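Local coordinates for protein geobacter metallireducens SMUG1 (Geobacter metallireducens, PDB 5H9I) that belongs to the uracil DNA glycosylase superfamily, with a four-stranded parallel sheet among helices and a pocket that holds xanthine, at residues Phe48-Pro62 with Phe131-Phe145. Residues are numbered along the deposited sequence; the frame is centred on the assembly and turned at random.
Sequences FGSPPKEVLFVGMNP and FFARFFVANYCPLLF. With XAN (xanthine), chain B; LEA (pentanoic acid), chain H.
V55 to G59 pairs residue by residue with F135 to N139, as two neighbouring strands of the four-stranded parallel sheet in the alpha/beta fold of the UDG-like families. Strand 135-139 is an edge strand of this sheet, and strand 185-189 flanks 55-59 on its other side. Backbone bonds alternate along the pair, from F136 N to V55 O through to Y140 N on G59 O. R134 O starts the ladder by taking both E54 N and V55 N.

On one face, the F57 ring lies rim to rim with the F135 ring, F57 CE2 to F135 CD2 at 3.6 Å. V55 CB touches CD2 and CE2 of the same F135 ring. On the other face, CD1 of L56 fills the notch between the edge of the F136 ring and the methyl of A138. The F136 ring, swung anti to its own nitrogen (chi1 -167°), lies against G49, where G49 CA meets F136 CE1 at 3.5 Å.

Before the strands, the F132 ring is a plate pressed from both sides. F48 CB sits over the centre of one face, 3.5 Å from the centroid, and F131 CD2 covers the opposite face. K53 bends at chi2 (-58°) to bring NZ among three carbonyls, F48 O, S50 O and F132 O. The bond to F132 O joins this loop to segment 131-145; the other two stay within segment 48-62.

The C-terminal ends of the two strands help to line the xanthine pocket. G59 passes close to the N139 amide. N139 OD1 takes N1 of xanthine and ND2 gives to its O2, while M60 N binds O6. The P62 ring wedges against the carbonyls of C141 and P142. Beside it, N61 ND2 donates to L143 O at 2.9 Å, almost straight at 177°, within both the amide and carbonyl planes.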
# COMPACT_ATOMS: atom_id res chain seq x y z
N PHE A 48 7.14 -12.30 -2.53
CA PHE A 48 6.06 -12.07 -3.52
C PHE A 48 6.39 -10.97 -4.48
O PHE A 48 5.66 -10.89 -5.49
CB PHE A 48 4.78 -11.78 -2.76
CG PHE A 48 4.43 -12.94 -1.82
CD1 PHE A 48 4.13 -14.15 -2.31
CD2 PHE A 48 4.31 -12.75 -0.44
CE1 PHE A 48 3.82 -15.25 -1.47
CE2 PHE A 48 4.05 -13.80 0.41
CZ PHE A 48 3.78 -15.03 -0.10
N GLY A 49 7.46 -10.23 -4.32
CA GLY A 49 7.71 -9.08 -5.19
C GLY A 49 8.84 -9.33 -6.14
O GLY A 49 9.41 -8.29 -6.62
N SER A 50 9.20 -10.58 -6.52
CA SER A 50 10.22 -10.74 -7.52
C SER A 50 9.76 -10.21 -8.88
O SER A 50 8.67 -10.48 -9.35
CB SER A 50 10.50 -12.24 -7.67
OG SER A 50 11.08 -12.65 -6.53
N PRO A 51 10.65 -9.48 -9.63
CA PRO A 51 10.36 -9.07 -10.94
C PRO A 51 10.45 -10.13 -11.97
O PRO A 51 11.17 -11.14 -11.70
CB PRO A 51 11.39 -8.00 -11.20
CG PRO A 51 12.57 -8.40 -10.38
CD PRO A 51 11.93 -8.96 -9.16
N PRO A 52 9.81 -9.94 -13.10
CA PRO A 52 8.98 -8.84 -13.55
C PRO A 52 7.55 -9.16 -13.13
O PRO A 52 7.20 -10.33 -12.95
CB PRO A 52 9.15 -8.81 -15.05
CG PRO A 52 9.34 -10.26 -15.33
CD PRO A 52 10.07 -10.89 -14.22
N LYS A 53 6.74 -8.11 -13.10
CA LYS A 53 5.27 -8.25 -12.98
C LYS A 53 4.63 -7.64 -14.20
O LYS A 53 5.19 -6.78 -14.84
CB LYS A 53 4.76 -7.46 -11.73
CG LYS A 53 5.45 -7.84 -10.45
CD LYS A 53 5.36 -9.27 -10.07
CE LYS A 53 5.75 -9.49 -8.64
NZ LYS A 53 6.12 -10.88 -8.26
N GLU A 54 3.44 -8.11 -14.54
CA GLU A 54 2.68 -7.48 -15.59
C GLU A 54 1.85 -6.29 -15.11
O GLU A 54 1.63 -5.28 -15.86
CB GLU A 54 1.76 -8.50 -16.25
CG GLU A 54 2.49 -9.60 -16.97
CD GLU A 54 1.51 -10.56 -17.68
OE1 GLU A 54 2.08 -11.60 -18.14
OE2 GLU A 54 0.23 -10.31 -17.72
N VAL A 55 1.38 -6.32 -13.87
CA VAL A 55 0.46 -5.36 -13.33
C VAL A 55 0.82 -5.03 -11.92
O VAL A 55 1.02 -5.95 -11.11
CB VAL A 55 -0.98 -5.84 -13.36
CG1 VAL A 55 -1.99 -4.91 -12.76
CG2 VAL A 55 -1.40 -6.28 -14.80
N LEU A 56 0.85 -3.75 -11.58
CA LEU A 56 1.07 -3.22 -10.22
C LEU A 56 -0.14 -2.52 -9.68
O LEU A 56 -0.55 -1.54 -10.33
CB LEU A 56 2.24 -2.28 -10.22
CG LEU A 56 2.57 -1.63 -8.91
CD1 LEU A 56 2.97 -2.62 -7.87
CD2 LEU A 56 3.68 -0.60 -9.06
N PHE A 57 -0.73 -2.96 -8.60
CA PHE A 57 -1.76 -2.25 -7.91
C PHE A 57 -1.10 -1.31 -6.92
O PHE A 57 -0.15 -1.72 -6.24
CB PHE A 57 -2.68 -3.23 -7.16
CG PHE A 57 -3.60 -4.00 -8.00
CD1 PHE A 57 -4.75 -3.48 -8.59
CD2 PHE A 57 -3.30 -5.34 -8.30
CE1 PHE A 57 -5.58 -4.25 -9.37
CE2 PHE A 57 -4.14 -6.12 -9.05
CZ PHE A 57 -5.29 -5.54 -9.60
N VAL A 58 -1.59 -0.08 -6.79
CA VAL A 58 -1.06 0.91 -5.92
C VAL A 58 -2.16 1.50 -5.06
O VAL A 58 -3.16 2.04 -5.55
CB VAL A 58 -0.38 2.07 -6.68
CG1 VAL A 58 0.19 3.12 -5.81
CG2 VAL A 58 0.62 1.46 -7.60
N GLY A 59 -2.05 1.29 -3.74
CA GLY A 59 -2.97 1.93 -2.77
C GLY A 59 -2.45 3.28 -2.38
O GLY A 59 -1.43 3.70 -2.83
N MET A 60 -3.15 3.90 -1.50
CA MET A 60 -2.80 5.23 -1.05
C MET A 60 -1.89 5.19 0.15
O MET A 60 -0.78 5.58 0.08
CB MET A 60 -4.08 6.01 -0.72
CG MET A 60 -3.86 7.42 -0.13
SD MET A 60 -5.48 8.37 0.19
CE MET A 60 -5.97 7.43 1.58
N ASN A 61 -2.38 4.73 1.29
CA ASN A 61 -1.57 4.65 2.47
C ASN A 61 -2.19 3.67 3.47
O ASN A 61 -3.30 3.24 3.24
CB ASN A 61 -1.27 6.06 3.11
CG ASN A 61 -2.38 6.59 3.98
OD1 ASN A 61 -3.57 6.61 3.60
ND2 ASN A 61 -2.00 7.07 5.17
N PRO A 62 -1.47 3.26 4.51
CA PRO A 62 -2.00 2.21 5.38
C PRO A 62 -3.29 2.51 6.10
O PRO A 62 -3.56 3.69 6.42
CB PRO A 62 -0.93 2.10 6.45
CG PRO A 62 0.39 2.44 5.73
CD PRO A 62 -0.06 3.58 4.83
N PHE A 131 -1.07 -15.55 -8.28
CA PHE A 131 -1.22 -14.08 -8.31
C PHE A 131 0.03 -13.35 -8.59
O PHE A 131 0.18 -12.58 -9.51
CB PHE A 131 -1.95 -13.61 -7.02
CG PHE A 131 -2.17 -12.16 -6.98
CD1 PHE A 131 -3.10 -11.56 -7.83
CD2 PHE A 131 -1.47 -11.36 -6.10
CE1 PHE A 131 -3.25 -10.17 -7.74
CE2 PHE A 131 -1.67 -10.04 -6.01
CZ PHE A 131 -2.60 -9.41 -6.82
N PHE A 132 1.05 -13.64 -7.76
CA PHE A 132 2.26 -12.89 -7.81
C PHE A 132 3.12 -13.24 -8.99
O PHE A 132 4.10 -12.53 -9.30
CB PHE A 132 3.04 -12.95 -6.48
CG PHE A 132 2.29 -12.30 -5.30
CD1 PHE A 132 2.21 -10.94 -5.26
CD2 PHE A 132 1.73 -13.05 -4.31
CE1 PHE A 132 1.55 -10.33 -4.20
CE2 PHE A 132 1.04 -12.47 -3.25
CZ PHE A 132 1.02 -11.11 -3.23
N ALA A 133 2.76 -14.31 -9.70
CA ALA A 133 3.43 -14.55 -10.98
C ALA A 133 3.30 -13.33 -11.87
O ALA A 133 4.24 -13.05 -12.66
CB ALA A 133 2.81 -15.71 -11.66
N ARG A 134 2.19 -12.62 -11.82
CA ARG A 134 1.94 -11.50 -12.73
C ARG A 134 1.63 -10.18 -12.06
O ARG A 134 1.67 -9.19 -12.69
CB ARG A 134 0.79 -11.82 -13.69
CG ARG A 134 0.98 -12.92 -14.71
CD ARG A 134 -0.32 -13.01 -15.56
NE ARG A 134 -1.26 -13.95 -15.01
CZ ARG A 134 -2.58 -13.83 -14.99
NH1 ARG A 134 -3.17 -12.77 -15.45
NH2 ARG A 134 -3.29 -14.84 -14.49
N PHE A 135 1.27 -10.21 -10.77
CA PHE A 135 0.76 -9.04 -10.10
C PHE A 135 1.63 -8.68 -8.87
O PHE A 135 2.33 -9.52 -8.30
CB PHE A 135 -0.67 -9.30 -9.63
CG PHE A 135 -1.67 -9.43 -10.74
CD1 PHE A 135 -1.87 -10.62 -11.30
CD2 PHE A 135 -2.30 -8.29 -11.26
CE1 PHE A 135 -2.78 -10.78 -12.31
CE2 PHE A 135 -3.18 -8.40 -12.27
CZ PHE A 135 -3.40 -9.60 -12.80
N PHE A 136 1.48 -7.44 -8.42
CA PHE A 136 1.99 -7.03 -7.13
C PHE A 136 1.08 -5.98 -6.55
O PHE A 136 0.38 -5.29 -7.31
CB PHE A 136 3.44 -6.59 -7.19
CG PHE A 136 4.12 -6.46 -5.84
CD1 PHE A 136 4.29 -7.59 -5.06
CD2 PHE A 136 4.62 -5.26 -5.42
CE1 PHE A 136 4.93 -7.49 -3.79
CE2 PHE A 136 5.25 -5.16 -4.20
CZ PHE A 136 5.37 -6.26 -3.36
N VAL A 137 1.15 -5.74 -5.24
CA VAL A 137 0.40 -4.68 -4.56
C VAL A 137 1.32 -3.86 -3.68
O VAL A 137 2.05 -4.42 -2.88
CB VAL A 137 -0.79 -5.28 -3.68
CG1 VAL A 137 -1.60 -4.19 -3.04
CG2 VAL A 137 -1.68 -6.18 -4.54
N ALA A 138 1.30 -2.57 -3.84
CA ALA A 138 2.10 -1.65 -3.06
C ALA A 138 1.33 -0.43 -2.66
O ALA A 138 0.29 -0.18 -3.23
CB ALA A 138 3.30 -1.21 -3.89
N ASN A 139 1.79 0.29 -1.61
CA ASN A 139 1.17 1.58 -1.32
C ASN A 139 2.05 2.70 -1.87
O ASN A 139 3.25 2.62 -1.74
CB ASN A 139 1.05 1.82 0.18
CG ASN A 139 -0.28 1.42 0.70
OD1 ASN A 139 -1.27 1.41 0.01
ND2 ASN A 139 -0.25 0.89 1.96
N TYR A 140 1.43 3.77 -2.28
CA TYR A 140 2.14 4.97 -2.67
C TYR A 140 2.86 5.59 -1.49
O TYR A 140 4.01 5.97 -1.62
CB TYR A 140 1.10 5.93 -3.21
CG TYR A 140 1.66 7.30 -3.60
CD1 TYR A 140 2.47 7.42 -4.66
CD2 TYR A 140 1.45 8.40 -2.77
CE1 TYR A 140 3.04 8.66 -4.99
CE2 TYR A 140 1.98 9.60 -3.06
CZ TYR A 140 2.72 9.73 -4.18
OH TYR A 140 3.27 10.97 -4.47
N CYS A 141 2.14 5.69 -0.35
CA CYS A 141 2.69 6.32 0.87
C CYS A 141 2.64 5.32 1.97
O CYS A 141 1.62 4.77 2.23
CB CYS A 141 1.86 7.58 1.15
SG CYS A 141 2.32 8.38 2.72
N PRO A 142 3.77 5.03 2.58
CA PRO A 142 3.76 4.03 3.65
C PRO A 142 3.43 4.57 5.04
O PRO A 142 3.32 3.76 5.96
CB PRO A 142 5.17 3.54 3.63
CG PRO A 142 5.96 4.74 3.30
CD PRO A 142 5.16 5.42 2.20
N LEU A 143 3.28 5.87 5.17
CA LEU A 143 3.06 6.49 6.50
C LEU A 143 1.62 6.59 6.82
O LEU A 143 0.79 6.86 5.91
CB LEU A 143 3.64 7.87 6.39
CG LEU A 143 5.11 8.01 6.15
CD1 LEU A 143 5.48 9.49 6.05
CD2 LEU A 143 5.98 7.24 7.10
N LEU A 144 1.28 6.48 8.12
CA LEU A 144 -0.06 6.77 8.65
C LEU A 144 0.04 8.10 9.49
O LEU A 144 1.01 8.23 10.19
CB LEU A 144 -0.50 5.65 9.54
CG LEU A 144 -1.90 5.71 10.07
CD1 LEU A 144 -2.87 5.07 9.11
CD2 LEU A 144 -2.08 5.07 11.42
N PHE A 145 -0.85 9.05 9.23
CA PHE A 145 -0.86 10.35 9.86
C PHE A 145 -2.07 10.43 10.79
O PHE A 145 -3.21 10.15 10.38
CB PHE A 145 -0.92 11.43 8.76
CG PHE A 145 0.19 11.37 7.80
CD1 PHE A 145 1.40 11.99 8.05
CD2 PHE A 145 -0.03 10.80 6.57
CE1 PHE A 145 2.42 11.97 7.13
CE2 PHE A 145 1.01 10.74 5.64
CZ PHE A 145 2.19 11.34 5.91
N9 XAN B . -6.73 -0.07 3.54
C4 XAN B . -5.59 0.13 2.94
N3 XAN B . -4.39 -0.44 3.00
C2 XAN B . -3.46 -0.01 2.27
O2 XAN B . -2.37 -0.51 2.38
N1 XAN B . -3.63 0.95 1.35
C6 XAN B . -4.76 1.56 1.16
O6 XAN B . -4.91 2.49 0.37
C5 XAN B . -5.81 1.20 2.00
N7 XAN B . -7.07 1.60 2.11
C8 XAN B . -7.63 0.83 3.03
C2 LEA H . -6.92 -16.16 -12.25
O2 LEA H . -7.57 -15.31 -11.70
C3 LEA H . -6.14 -15.78 -13.42
C4 LEA H . -6.69 -16.59 -14.52
C5 LEA H . -5.82 -17.75 -14.91
C6 LEA H . -6.25 -18.43 -16.23
O1 LEA H . -6.92 -17.32 -11.87
O HOH W 1 5.05 -11.29 -14.84
O HOH W 2 7.15 -13.02 -12.86
O HOH W 3 -3.06 8.37 7.48